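Local coordinates for protein isomerase prhC (Penicillium brasilianum, PDB 5X9J) that acts as a homodimeric isomerase in the biosynthesis of paraherquonin, a fungal meroterpenoid with a highly congested hexacyclic architecture, at residues A48-R53 and E75-F80; E81-I86 and K167-W172; G87-F92 and S116-G121; G122-E127 and V151-L156. All blocks are in the same frame, centred on the assembly; numbering follows the deposited sequence.

Interaction 1: residues A48-R53 and E75-F80; sequences AVLALR and ETREYF
Leu-50 lays its CD1 methyl over one face of the Arg-77 guanidinium, with Arg-77 NH1 3.4 Å away. The Phe-80 ring carries the Thr-76 CG2 methyl 3.9 Å above its centre and Tyr-79 CD2 at its edge, while Val-49 CG1 meets Phe-80 CE1 at 4.0 Å. A water lies in plane at the edge of the Arg-53 guanidinium, 2.7 Å from Arg-53 NH1 in a weak bond. An extended chain (chi3 -175°) carries this guanidinium to Thr-76, whose CG2 is 3.5 Å from Arg-53 NH1; the guanidinium plane stands 88° from the Phe-80 ring. Thr-76 OG1 is hydrogen-bonded to Asn-72 O, and Arg-53 NH1 weakly to Thr-59 OG1. A bend at chi3 (37°) turns the Arg-77 guanidinium across Leu-50, with NH2 hydrogen-bonded to Gln-74 OE1. An alanine in place of Arg-53 would probably leave the water and Thr-59 OG1 without their NH1 partner and open a gap beside the Thr-76 methyl and Phe-80 CZ. The contact packs helix 46-51 against helix 73-86: Ile-40 of helix 26-43 covers Val-49, Trp-172 of helix 167-173 touches Glu-75 and Glu-78, and Leu-52 bonds through its backbone to Val-141 of strand 141-148.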
loop_
_atom_site.group_PDB
_atom_site.type_symbol
_atom_site.label_atom_id
_atom_site.label_comp_id
_atom_site.label_asym_id
_atom_site.label_seq_id
_atom_site.Cartn_x
_atom_site.Cartn_y
_atom_site.Cartn_z
ATOM N N ALA B 48 -9.346 20.805 -12.066
ATOM C CA ALA B 48 -9.197 19.565 -12.821
ATOM C C ALA B 48 -9.268 18.342 -11.905
ATOM O O ALA B 48 -9.810 17.300 -12.299
ATOM C CB ALA B 48 -7.883 19.581 -13.602
ATOM N N VAL B 49 -8.719 18.442 -10.688
ATOM C CA VAL B 49 -8.824 17.345 -9.721
ATOM C C VAL B 49 -10.285 16.977 -9.514
ATOM O O VAL B 49 -10.695 15.831 -9.716
ATOM C CB VAL B 49 -8.158 17.722 -8.385
ATOM C CG1 VAL B 49 -8.557 16.729 -7.291
ATOM C CG2 VAL B 49 -6.651 17.765 -8.518
ATOM N N LEU B 50 -11.095 17.965 -9.138
ATOM C CA LEU B 50 -12.494 17.704 -8.837
ATOM C C LEU B 50 -13.278 17.298 -10.076
ATOM O O LEU B 50 -14.203 16.480 -9.980
ATOM C CB LEU B 50 -13.101 18.937 -8.179
ATOM C CG LEU B 50 -12.421 19.133 -6.824
ATOM C CD1 LEU B 50 -12.654 20.520 -6.278
ATOM C CD2 LEU B 50 -12.917 18.084 -5.843
ATOM N N ALA B 51 -12.915 17.830 -11.244
ATOM C CA ALA B 51 -13.618 17.467 -12.464
ATOM C C ALA B 51 -13.381 16.016 -12.862
ATOM O O ALA B 51 -14.165 15.459 -13.637
ATOM C CB ALA B 51 -13.195 18.395 -13.604
ATOM N N LEU B 52 -12.313 15.392 -12.370
ATOM C CA LEU B 52 -12.079 13.984 -12.661
ATOM C C LEU B 52 -12.901 13.048 -11.772
ATOM O O LEU B 52 -13.004 11.853 -12.070
ATOM C CB LEU B 52 -10.585 13.677 -12.522
ATOM C CG LEU B 52 -10.109 12.324 -13.054
ATOM C CD1 LEU B 52 -10.354 12.230 -14.558
ATOM C CD2 LEU B 52 -8.640 12.103 -12.709
ATOM N N ARG B 53 -13.497 13.556 -10.701
ATOM C CA ARG B 53 -14.201 12.731 -9.734
ATOM C C ARG B 53 -15.708 12.847 -9.906
ATOM O O ARG B 53 -16.228 13.906 -10.258
ATOM C CB ARG B 53 -13.829 13.144 -8.313
ATOM C CG ARG B 53 -12.358 13.078 -8.068
ATOM C CD ARG B 53 -12.015 13.604 -6.707
ATOM N NE ARG B 53 -10.569 13.644 -6.555
ATOM C CZ ARG B 53 -9.936 13.434 -5.410
ATOM N NH1 ARG B 53 -10.638 13.140 -4.305
ATOM N NH2 ARG B 53 -8.605 13.497 -5.383
ATOM N N GLU B 75 -13.857 17.953 1.256
ATOM C CA GLU B 75 -12.786 17.747 2.226
ATOM C C GLU B 75 -11.443 17.548 1.532
ATOM O O GLU B 75 -10.415 18.047 2.003
ATOM C CB GLU B 75 -13.122 16.561 3.123
ATOM C CG GLU B 75 -14.373 16.799 3.962
ATOM C CD GLU B 75 -14.862 15.540 4.643
ATOM O OE1 GLU B 75 -15.035 15.575 5.880
ATOM O OE2 GLU B 75 -15.067 14.515 3.941
ATOM N N THR B 76 -11.439 16.839 0.402
ATOM C CA THR B 76 -10.220 16.687 -0.387
ATOM C C THR B 76 -9.660 18.042 -0.819
ATOM O O THR B 76 -8.446 18.273 -0.748
ATOM C CB THR B 76 -10.497 15.808 -1.609
ATOM O OG1 THR B 76 -10.705 14.460 -1.176
ATOM C CG2 THR B 76 -9.324 15.851 -2.581
ATOM N N ARG B 77 -10.525 18.949 -1.273
ATOM C CA ARG B 77 -10.052 20.270 -1.669
ATOM C C ARG B 77 -9.413 20.993 -0.492
ATOM O O ARG B 77 -8.326 21.568 -0.620
ATOM C CB ARG B 77 -11.195 21.098 -2.251
ATOM C CG ARG B 77 -10.781 22.530 -2.627
ATOM C CD ARG B 77 -11.819 23.196 -3.521
ATOM N NE ARG B 77 -13.170 22.813 -3.122
ATOM C CZ ARG B 77 -14.237 22.894 -3.911
ATOM N NH1 ARG B 77 -14.110 23.351 -5.153
ATOM N NH2 ARG B 77 -15.429 22.508 -3.459
ATOM N N GLU B 78 -10.077 20.972 0.669
ATOM C CA GLU B 78 -9.504 21.614 1.848
ATOM C C GLU B 78 -8.172 20.981 2.222
ATOM O O GLU B 78 -7.216 21.688 2.563
ATOM C CB GLU B 78 -10.480 21.543 3.023
ATOM C CG GLU B 78 -11.732 22.403 2.866
ATOM C CD GLU B 78 -12.676 22.300 4.065
ATOM O OE1 GLU B 78 -13.765 21.690 3.935
ATOM O OE2 GLU B 78 -12.323 22.826 5.145
ATOM N N TYR B 79 -8.081 19.650 2.153
ATOM C CA TYR B 79 -6.821 18.995 2.486
ATOM C C TYR B 79 -5.713 19.408 1.525
ATOM O O TYR B 79 -4.581 19.677 1.949
ATOM C CB TYR B 79 -6.986 17.476 2.492
ATOM C CG TYR B 79 -5.675 16.753 2.692
ATOM C CD1 TYR B 79 -5.091 16.672 3.947
ATOM C CD2 TYR B 79 -5.002 16.179 1.618
ATOM C CE1 TYR B 79 -3.885 16.020 4.138
ATOM C CE2 TYR B 79 -3.794 15.524 1.796
ATOM C CZ TYR B 79 -3.239 15.448 3.060
ATOM O OH TYR B 79 -2.037 14.803 3.246
ATOM N N PHE B 80 -6.021 19.470 0.225
ATOM C CA PHE B 80 -5.007 19.871 -0.745
ATOM C C PHE B 80 -4.557 21.314 -0.531
ATOM O O PHE B 80 -3.384 21.640 -0.756
ATOM C CB PHE B 80 -5.527 19.673 -2.169
ATOM C CG PHE B 80 -5.528 18.230 -2.624
ATOM C CD1 PHE B 80 -5.761 17.905 -3.950
ATOM C CD2 PHE B 80 -5.294 17.199 -1.725
ATOM C CE1 PHE B 80 -5.765 16.571 -4.375
ATOM C CE2 PHE B 80 -5.295 15.862 -2.143
ATOM C CZ PHE B 80 -5.532 15.553 -3.468
HETATM O O HOH W 1 -12.918 12.541 -2.934
#

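Interaction 2: residues E81-I86 and K167-W172; sequences EEWKHI and KGLDSW
Glu-82 folds its carboxylate over the backbone of Gly-168, placing OE1 3.3 Å from Gly-168 CA. The bend at chi2 (-67°) turns the acid along the neighbouring helix, and there is no room for a side chain beneath it: a CB built on Gly-168 would fall 2.0 Å from Glu-82 OE1. The other oxygen, OE2, accepts a 2.9 Å bond from a water, which itself accepts one of 2.9 Å from Trp-172 NE1, while Glu-82 CG sits at the edge of that indole near its plane. This is close packing of a nearly antiparallel helix pair, the short segments of helices 73-86 and 167-173 running at 152° with axes 9.0 Å apart at closest approach. An alanine at Glu-82 would probably leave the water bound to Trp-172 NE1 without its carboxylate acceptor and open a gap over Gly-168. Beside this, Leu-169 drives both methyls into helix 73-86. Its CD1 meets Ile-86 CG1 tip to tip at 3.8 Å and also approaches Trp-83 CE3, whereas its CD2 lies 3.9 Å from Glu-82 CB. Ile-86 CD1 rests on one face of the Trp-83 indole, displaced toward the rim, and Trp-83 NE1 is bonded to Ser-90 OG. Met-157 and Leu-160 of helix 150-162 touch Leu-169, and Ser-171 OG donates to Gly-168 O from 30° outside the carbonyl plane.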
loop_
_atom_site.group_PDB
_atom_site.type_symbol
_atom_site.label_atom_id
_atom_site.label_comp_id
_atom_site.label_asym_id
_atom_site.label_seq_id
_atom_site.Cartn_x
_atom_site.Cartn_y
_atom_site.Cartn_z
ATOM N N GLU B 81 -5.460 22.191 -0.093
ATOM C CA GLU B 81 -5.061 23.557 0.222
ATOM C C GLU B 81 -4.042 23.586 1.355
ATOM O O GLU B 81 -3.047 24.318 1.283
ATOM C CB GLU B 81 -6.286 24.399 0.577
ATOM C CG GLU B 81 -7.201 24.684 -0.609
ATOM C CD GLU B 81 -6.468 25.330 -1.779
ATOM O OE1 GLU B 81 -6.406 24.706 -2.867
ATOM O OE2 GLU B 81 -5.947 26.460 -1.609
ATOM N N GLU B 82 -4.260 22.786 2.407
ATOM C CA GLU B 82 -3.283 22.720 3.492
ATOM C C GLU B 82 -1.934 22.244 2.980
ATOM O O GLU B 82 -0.884 22.765 3.385
ATOM C CB GLU B 82 -3.777 21.800 4.605
ATOM C CG GLU B 82 -5.054 22.275 5.266
ATOM C CD GLU B 82 -4.872 23.565 6.068
ATOM O OE1 GLU B 82 -3.712 23.965 6.344
ATOM O OE2 GLU B 82 -5.899 24.177 6.434
ATOM N N TRP B 83 -1.944 21.260 2.081
ATOM C CA TRP B 83 -0.703 20.829 1.458
ATOM C C TRP B 83 -0.017 21.979 0.728
ATOM O O TRP B 83 1.203 22.145 0.833
ATOM C CB TRP B 83 -0.954 19.684 0.483
ATOM C CG TRP B 83 0.333 19.220 -0.047
ATOM C CD1 TRP B 83 0.927 19.587 -1.227
ATOM C CD2 TRP B 83 1.257 18.354 0.620
ATOM N NE1 TRP B 83 2.155 18.967 -1.347
ATOM C CE2 TRP B 83 2.380 18.206 -0.226
ATOM C CE3 TRP B 83 1.230 17.664 1.841
ATOM C CZ2 TRP B 83 3.468 17.397 0.113
ATOM C CZ3 TRP B 83 2.311 16.868 2.178
ATOM C CH2 TRP B 83 3.413 16.742 1.321
ATOM N N LYS B 84 -0.780 22.767 -0.033
ATOM C CA LYS B 84 -0.173 23.841 -0.817
ATOM C C LYS B 84 0.411 24.942 0.072
ATOM O O LYS B 84 1.377 25.602 -0.329
ATOM C CB LYS B 84 -1.193 24.431 -1.793
ATOM C CG LYS B 84 -1.614 23.487 -2.911
ATOM C CD LYS B 84 -2.376 24.231 -3.996
ATOM C CE LYS B 84 -2.622 23.342 -5.213
ATOM N NZ LYS B 84 -2.291 24.039 -6.498
ATOM N N HIS B 85 -0.147 25.156 1.267
ATOM C CA HIS B 85 0.432 26.135 2.187
ATOM C C HIS B 85 1.824 25.726 2.653
ATOM O O HIS B 85 2.642 26.589 2.988
ATOM C CB HIS B 85 -0.456 26.334 3.420
ATOM C CG HIS B 85 -1.714 27.106 3.159
ATOM N ND1 HIS B 85 -2.834 26.993 3.959
ATOM C CD2 HIS B 85 -2.026 28.010 2.201
ATOM C CE1 HIS B 85 -3.785 27.788 3.499
ATOM N NE2 HIS B 85 -3.319 28.419 2.433
ATOM N N ILE B 86 2.112 24.428 2.725
ATOM C CA ILE B 86 3.384 23.986 3.281
ATOM C C ILE B 86 4.316 23.393 2.242
ATOM O O ILE B 86 5.487 23.144 2.564
ATOM C CB ILE B 86 3.179 23.005 4.458
ATOM C CG1 ILE B 86 2.502 21.703 4.016
ATOM C CG2 ILE B 86 2.350 23.681 5.547
ATOM C CD1 ILE B 86 3.449 20.643 3.493
ATOM N N LYS B 167 -0.165 22.184 12.054
ATOM C CA LYS B 167 -1.529 22.073 12.570
ATOM C C LYS B 167 -2.557 21.907 11.457
ATOM O O LYS B 167 -3.549 21.195 11.644
ATOM C CB LYS B 167 -1.864 23.285 13.443
ATOM C CG LYS B 167 -1.100 23.295 14.759
ATOM C CD LYS B 167 -1.630 24.354 15.722
ATOM C CE LYS B 167 -0.917 24.265 17.066
ATOM N NZ LYS B 167 -1.300 25.381 17.989
ATOM N N GLY B 168 -2.333 22.522 10.296
ATOM C CA GLY B 168 -3.279 22.382 9.199
ATOM C C GLY B 168 -3.374 20.957 8.682
ATOM O O GLY B 168 -4.468 20.404 8.550
ATOM N N LEU B 169 -2.230 20.348 8.369
ATOM C CA LEU B 169 -2.248 18.960 7.914
ATOM C C LEU B 169 -2.678 18.016 9.032
ATOM O O LEU B 169 -3.379 17.028 8.783
ATOM C CB LEU B 169 -0.873 18.558 7.380
ATOM C CG LEU B 169 -0.490 19.122 6.013
ATOM C CD1 LEU B 169 0.930 18.713 5.660
ATOM C CD2 LEU B 169 -1.480 18.654 4.947
ATOM N N ASP B 170 -2.272 18.313 10.270
ATOM C CA ASP B 170 -2.600 17.451 11.401
ATOM C C ASP B 170 -4.104 17.341 11.609
ATOM O O ASP B 170 -4.609 16.271 11.966
ATOM C CB ASP B 170 -1.936 17.974 12.669
ATOM C CG ASP B 170 -1.271 16.879 13.461
ATOM O OD1 ASP B 170 -0.586 16.040 12.834
ATOM O OD2 ASP B 170 -1.435 16.846 14.702
ATOM N N SER B 171 -4.838 18.434 11.393
ATOM C CA SER B 171 -6.281 18.397 11.587
ATOM C C SER B 171 -6.963 17.440 10.616
ATOM O O SER B 171 -8.069 16.973 10.898
ATOM C CB SER B 171 -6.869 19.811 11.466
ATOM O OG SER B 171 -6.767 20.298 10.139
ATOM N N TRP B 172 -6.320 17.117 9.492
ATOM C CA TRP B 172 -6.808 16.093 8.572
ATOM C C TRP B 172 -6.159 14.731 8.792
ATOM O O TRP B 172 -6.828 13.704 8.652
ATOM C CB TRP B 172 -6.584 16.536 7.120
ATOM C CG TRP B 172 -7.418 17.725 6.750
ATOM C CD1 TRP B 172 -7.001 19.022 6.640
ATOM C CD2 TRP B 172 -8.823 17.728 6.479
ATOM N NE1 TRP B 172 -8.062 19.833 6.305
ATOM C CE2 TRP B 172 -9.192 19.064 6.203
ATOM C CE3 TRP B 172 -9.807 16.732 6.441
ATOM C CZ2 TRP B 172 -10.503 19.428 5.891
ATOM C CZ3 TRP B 172 -11.110 17.095 6.129
ATOM C CH2 TRP B 172 -11.445 18.434 5.859
HETATM O O HOH W 2 -8.363 22.671 6.582
#

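Interaction 3: residues G87-F92 and S116-G121; sequences GWNSKF and SADTIG
An antiparallel strand pairing interrupted by a beta bulge joins 87-92 to the end of strand 108-119, within a curved mixed sheet consistent with an NTF2-like fold. Two hydrogen-bonded pairs fix the register. Trp-88 N donates to Asp-118 O at 2.8 Å, and the return bond from Asp-118 N to Trp-88 O is 3.0 Å but bent to 135° at the hydrogen. At the other pair, Lys-91 N reaches Ser-116 O at 2.9 Å and Ser-116 N reaches Lys-91 O at 3.0 Å. Between them the register slips by one residue: the chain turns a corner at Asn-89, which has a left-handed backbone, and pairing is re-established at Lys-91. Before the bulge, Gly-87 CA makes a CA-H...O contact of 3.1 Å with Asp-118 O, an oxygen that also lies over the face of the Trp-88 indole. That indole is swung across the opposite strand because Trp-88 CG sits between the backbone N and the carbonyl carbon (chi1 56°). Asp-118 CB then forms a CH-pi contact with the five-membered ring, 3.6 Å from its centroid and 28° off the normal, while the six-membered part of the indole extends over the Thr-119 backbone toward Ile-120. At the bulge a water bridges the two strands, donating to Asn-89 O at 2.7 Å and hydrogen-bonded to Ser-116 OG at 2.9 Å.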
loop_
_atom_site.group_PDB
_atom_site.type_symbol
_atom_site.label_atom_id
_atom_site.label_comp_id
_atom_site.label_asym_id
_atom_site.label_seq_id
_atom_site.Cartn_x
_atom_site.Cartn_y
_atom_site.Cartn_z
ATOM N N GLY B 87 3.851 23.153 1.018
ATOM C CA GLY B 87 4.681 22.513 0.022
ATOM C C GLY B 87 4.540 23.185 -1.329
ATOM O O GLY B 87 3.556 23.861 -1.611
ATOM N N TRP B 88 5.555 22.984 -2.160
ATOM C CA TRP B 88 5.574 23.517 -3.514
ATOM C C TRP B 88 6.378 22.552 -4.373
ATOM O O TRP B 88 7.066 21.660 -3.865
ATOM C CB TRP B 88 6.151 24.960 -3.558
ATOM C CG TRP B 88 7.541 25.081 -2.960
ATOM C CD1 TRP B 88 8.725 25.075 -3.636
ATOM C CD2 TRP B 88 7.875 25.217 -1.569
ATOM N NE1 TRP B 88 9.778 25.195 -2.758
ATOM C CE2 TRP B 88 9.286 25.279 -1.481
ATOM C CE3 TRP B 88 7.123 25.276 -0.390
ATOM C CZ2 TRP B 88 9.960 25.403 -0.260
ATOM C CZ3 TRP B 88 7.795 25.405 0.830
ATOM C CH2 TRP B 88 9.197 25.460 0.884
ATOM N N ASN B 89 6.274 22.727 -5.690
ATOM C CA ASN B 89 6.926 21.838 -6.649
ATOM C C ASN B 89 6.494 20.386 -6.407
ATOM O O ASN B 89 7.305 19.455 -6.389
ATOM C CB ASN B 89 8.448 21.997 -6.583
ATOM C CG ASN B 89 9.148 21.493 -7.839
ATOM O OD1 ASN B 89 8.563 21.463 -8.928
ATOM N ND2 ASN B 89 10.408 21.085 -7.689
ATOM N N SER B 90 5.192 20.209 -6.208
ATOM C CA SER B 90 4.604 18.904 -5.939
ATOM C C SER B 90 4.492 18.092 -7.221
ATOM O O SER B 90 3.914 18.559 -8.211
ATOM C CB SER B 90 3.217 19.062 -5.323
ATOM O OG SER B 90 3.293 19.564 -4.007
ATOM N N LYS B 91 5.013 16.862 -7.183
ATOM C CA LYS B 91 4.988 15.941 -8.312
ATOM C C LYS B 91 4.434 14.598 -7.849
ATOM O O LYS B 91 4.699 14.173 -6.722
ATOM C CB LYS B 91 6.395 15.742 -8.896
ATOM C CG LYS B 91 7.058 17.010 -9.447
ATOM C CD LYS B 91 8.548 16.774 -9.738
ATOM C CE LYS B 91 9.251 18.049 -10.240
ATOM N NZ LYS B 91 8.750 18.496 -11.575
ATOM N N PHE B 92 3.691 13.926 -8.732
ATOM C CA PHE B 92 3.073 12.632 -8.437
ATOM C C PHE B 92 3.052 11.850 -9.744
ATOM O O PHE B 92 2.517 12.340 -10.743
ATOM C CB PHE B 92 1.659 12.827 -7.876
ATOM C CG PHE B 92 1.062 11.597 -7.213
ATOM C CD1 PHE B 92 0.253 10.722 -7.931
ATOM C CD2 PHE B 92 1.267 11.346 -5.869
ATOM C CE1 PHE B 92 -0.312 9.602 -7.326
ATOM C CE2 PHE B 92 0.706 10.230 -5.254
ATOM C CZ PHE B 92 -0.082 9.355 -5.984
ATOM N N SER B 116 6.849 13.696 -4.666
ATOM C CA SER B 116 7.911 14.510 -4.097
ATOM C C SER B 116 7.437 15.948 -4.029
ATOM O O SER B 116 6.524 16.361 -4.755
ATOM C CB SER B 116 9.201 14.427 -4.913
ATOM O OG SER B 116 8.982 14.861 -6.249
ATOM N N ALA B 117 8.067 16.705 -3.136
ATOM C CA ALA B 117 7.763 18.117 -2.966
ATOM C C ALA B 117 8.865 18.752 -2.139
ATOM O O ALA B 117 9.513 18.086 -1.323
ATOM C CB ALA B 117 6.408 18.338 -2.285
ATOM N N ASP B 118 9.085 20.041 -2.383
ATOM C CA ASP B 118 9.766 20.884 -1.416
ATOM C C ASP B 118 8.746 21.372 -0.405
ATOM O O ASP B 118 7.600 21.658 -0.753
ATOM C CB ASP B 118 10.451 22.058 -2.119
ATOM C CG ASP B 118 11.630 21.609 -2.940
ATOM O OD1 ASP B 118 12.547 20.977 -2.364
ATOM O OD2 ASP B 118 11.626 21.847 -4.160
ATOM N N THR B 119 9.136 21.409 0.866
ATOM C CA THR B 119 8.214 21.832 1.905
ATOM C C THR B 119 8.946 22.717 2.902
ATOM O O THR B 119 10.176 22.762 2.942
ATOM C CB THR B 119 7.596 20.650 2.680
ATOM O OG1 THR B 119 8.567 20.144 3.603
ATOM C CG2 THR B 119 7.129 19.518 1.740
ATOM N N ILE B 120 8.154 23.360 3.756
ATOM C CA ILE B 120 8.677 24.123 4.884
ATOM C C ILE B 120 9.672 23.298 5.689
ATOM O O ILE B 120 10.699 23.813 6.156
ATOM C CB ILE B 120 7.511 24.611 5.763
ATOM C CG1 ILE B 120 6.578 25.510 4.949
ATOM C CG2 ILE B 120 8.036 25.320 7.015
ATOM C CD1 ILE B 120 5.401 26.038 5.746
ATOM N N GLY B 121 9.392 22.009 5.859
ATOM C CA GLY B 121 10.254 21.113 6.597
ATOM C C GLY B 121 11.367 20.477 5.799
ATOM O O GLY B 121 12.059 19.603 6.325
HETATM O O HOH W 3 9.390 17.778 -6.219
#

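Interaction 4: residues G122-E127 and V151-L156; sequences GPYENE and VRKQDL
Leu-156 sets its CD2 methyl over the centre of the Tyr-124 ring, 3.7 Å from the centroid and only 10° off the normal, a CH-pi contact over the face. It belongs to helix-on-sheet packing in the alpha+beta fold: helix 150-162 packs alongside strand 124-134, nearly antiparallel to it, with the segment axes 8.4 Å apart at closest approach. The edge of the same ring faces the helix backbone, Tyr-124 CE1 lying 3.6 Å from Arg-152 O. Tyr-124 CG is anti to the backbone N, which carries the ring toward the helix and brings its hydroxyl beside Lys-153 CA and CB. Farther along the strand, Arg-152 NH1 donates to Glu-125 O at 3.0 Å, approaching from 69° out of the carbonyl plane and thus missing the lone pairs. A bend at chi2 lets the arginine curl back past the Asn-126 amide, which slides by its CB in the opposite direction.

Further bonds help position these groups. Asn-126 ND2 donates to Tyr-124 OH at 2.8 Å in an almost straight bond (178°) within the amide plane, which probably limits rotation of both side chains. A water in the plane of the guanidinium accepts from Arg-152 NH1 at 2.9 Å and donates to Glu-127 OE2. Lys-153 makes a cation-pi contact with Phe-66, and Pro-64 of the second subunit packs on Arg-152 and Glu-127. The other end of the Asn-126 amide is also held: OD1 accepts from Asp-149 N, and from Glu-127 N at 2.8 Å in its own carbonyl plane, on a lone pair.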
loop_
_atom_site.group_PDB
_atom_site.type_symbol
_atom_site.label_atom_id
_atom_site.label_comp_id
_atom_site.label_asym_id
_atom_site.label_seq_id
_atom_site.Cartn_x
_atom_site.Cartn_y
_atom_site.Cartn_z
ATOM N N GLY B 122 11.573 20.877 4.549
ATOM C CA GLY B 122 12.611 20.287 3.743
ATOM C C GLY B 122 12.044 19.375 2.676
ATOM O O GLY B 122 10.826 19.236 2.532
ATOM N N PRO B 123 12.922 18.746 1.899
ATOM C CA PRO B 123 12.462 17.875 0.808
ATOM C C PRO B 123 11.615 16.718 1.325
ATOM O O PRO B 123 11.841 16.189 2.416
ATOM C CB PRO B 123 13.766 17.378 0.179
ATOM C CG PRO B 123 14.798 18.416 0.588
ATOM C CD PRO B 123 14.390 18.830 1.962
ATOM N N TYR B 124 10.616 16.343 0.533
ATOM C CA TYR B 124 9.700 15.268 0.879
ATOM C C TYR B 124 9.649 14.292 -0.279
ATOM O O TYR B 124 9.515 14.705 -1.435
ATOM C CB TYR B 124 8.300 15.809 1.177
ATOM C CG TYR B 124 7.255 14.763 1.507
ATOM C CD1 TYR B 124 7.426 13.891 2.574
ATOM C CD2 TYR B 124 6.071 14.679 0.774
ATOM C CE1 TYR B 124 6.453 12.952 2.900
ATOM C CE2 TYR B 124 5.096 13.734 1.082
ATOM C CZ TYR B 124 5.297 12.875 2.150
ATOM O OH TYR B 124 4.329 11.959 2.480
ATOM N N GLU B 125 9.768 13.005 0.028
ATOM C CA GLU B 125 9.601 11.965 -0.975
ATOM C C GLU B 125 8.804 10.833 -0.353
ATOM O O GLU B 125 9.060 10.446 0.791
ATOM C CB GLU B 125 10.951 11.466 -1.491
ATOM C CG GLU B 125 11.743 12.574 -2.201
ATOM C CD GLU B 125 13.162 12.173 -2.553
ATOM O OE1 GLU B 125 13.689 11.211 -1.952
ATOM O OE2 GLU B 125 13.752 12.830 -3.435
ATOM N N ASN B 126 7.821 10.327 -1.090
ATOM C CA ASN B 126 7.052 9.192 -0.615
ATOM C C ASN B 126 6.751 8.294 -1.804
ATOM O O ASN B 126 6.952 8.671 -2.964
ATOM C CB ASN B 126 5.778 9.638 0.119
ATOM C CG ASN B 126 5.405 8.685 1.254
ATOM O OD1 ASN B 126 5.660 7.498 1.153
ATOM N ND2 ASN B 126 4.806 9.205 2.329
ATOM N N GLU B 127 6.317 7.075 -1.493
ATOM C CA GLU B 127 5.930 6.083 -2.480
ATOM C C GLU B 127 4.600 5.493 -2.043
ATOM O O GLU B 127 4.318 5.373 -0.845
ATOM C CB GLU B 127 7.001 5.000 -2.641
ATOM C CG GLU B 127 8.298 5.545 -3.276
ATOM C CD GLU B 127 9.466 4.572 -3.205
ATOM O OE1 GLU B 127 9.231 3.342 -3.184
ATOM O OE2 GLU B 127 10.625 5.041 -3.170
ATOM N N VAL B 151 6.003 6.270 7.653
ATOM C CA VAL B 151 7.152 6.837 8.354
ATOM C C VAL B 151 7.670 8.073 7.613
ATOM O O VAL B 151 8.027 9.076 8.239
ATOM C CB VAL B 151 8.251 5.770 8.540
ATOM C CG1 VAL B 151 9.590 6.423 8.907
ATOM C CG2 VAL B 151 7.832 4.760 9.634
ATOM N N ARG B 152 7.716 8.018 6.279
ATOM C CA ARG B 152 8.011 9.217 5.493
ATOM C C ARG B 152 7.049 10.339 5.849
ATOM O O ARG B 152 7.463 11.478 6.082
ATOM C CB ARG B 152 7.934 8.911 3.997
ATOM C CG ARG B 152 9.061 8.050 3.474
ATOM C CD ARG B 152 10.371 8.844 3.390
ATOM N NE ARG B 152 11.497 8.014 2.958
ATOM C CZ ARG B 152 11.770 7.710 1.697
ATOM N NH1 ARG B 152 10.991 8.155 0.724
ATOM N NH2 ARG B 152 12.824 6.953 1.402
ATOM N N LYS B 153 5.756 10.027 5.930
ATOM C CA LYS B 153 4.793 11.070 6.248
ATOM C C LYS B 153 4.944 11.556 7.683
ATOM O O LYS B 153 4.859 12.764 7.943
ATOM C CB LYS B 153 3.368 10.585 6.017
ATOM C CG LYS B 153 2.379 11.706 6.256
ATOM C CD LYS B 153 0.963 11.295 5.970
ATOM C CE LYS B 153 0.089 12.534 5.826
ATOM N NZ LYS B 153 -1.348 12.202 6.069
ATOM N N GLN B 154 5.139 10.638 8.636
ATOM C CA GLN B 154 5.268 11.069 10.024
ATOM C C GLN B 154 6.520 11.918 10.221
ATOM O O GLN B 154 6.508 12.872 11.004
ATOM C CB GLN B 154 5.289 9.870 10.978
ATOM C CG GLN B 154 5.248 10.296 12.445
ATOM C CD GLN B 154 4.031 11.200 12.775
ATOM O OE1 GLN B 154 2.888 10.883 12.427
ATOM N NE2 GLN B 154 4.289 12.334 13.437
ATOM N N ASP B 155 7.610 11.577 9.531
ATOM C CA ASP B 155 8.829 12.377 9.612
ATOM C C ASP B 155 8.591 13.783 9.075
ATOM O O ASP B 155 9.068 14.765 9.654
ATOM C CB ASP B 155 9.971 11.711 8.838
ATOM C CG ASP B 155 10.559 10.492 9.557
ATOM O OD1 ASP B 155 10.296 10.312 10.772
ATOM O OD2 ASP B 155 11.300 9.715 8.899
ATOM N N LEU B 156 7.849 13.901 7.968
ATOM C CA LEU B 156 7.488 15.223 7.462
ATOM C C LEU B 156 6.681 15.996 8.496
ATOM O O LEU B 156 6.978 17.160 8.783
ATOM C CB LEU B 156 6.705 15.107 6.154
ATOM C CG LEU B 156 6.120 16.444 5.660
ATOM C CD1 LEU B 156 7.230 17.462 5.345
ATOM C CD2 LEU B 156 5.234 16.244 4.451
HETATM O O HOH W 4 11.188 7.558 -2.148
#

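Helix 73-86 serves both interaction 1 and interaction 2, whose centres lie about 14 Å apart; Tyr-79 CD1 touches Trp-172 CB at 3.5 Å where they meet. The helix then passes into the strands of interaction 3, and Ile-86 O probably accepts a hydrogen bond from Ile-120 N at 2.9 Å. Trp-83 is a common point: it ties interaction 2 to interaction 3, while its CH2 is 3.4 Å from Tyr-124 CD2 in interaction 4. Interactions 3 and 4, with centres about 10 Å apart, share neighbouring strands through a probable hydrogen bond from Tyr-124 N to Ala-117 O, 2.8 Å. Interaction 4 alone touches the second subunit. The centres of interactions 1 and 4 are about 22 Å apart, yet Tyr-79 OH comes within 3.9 Å of Lys-153 NZ.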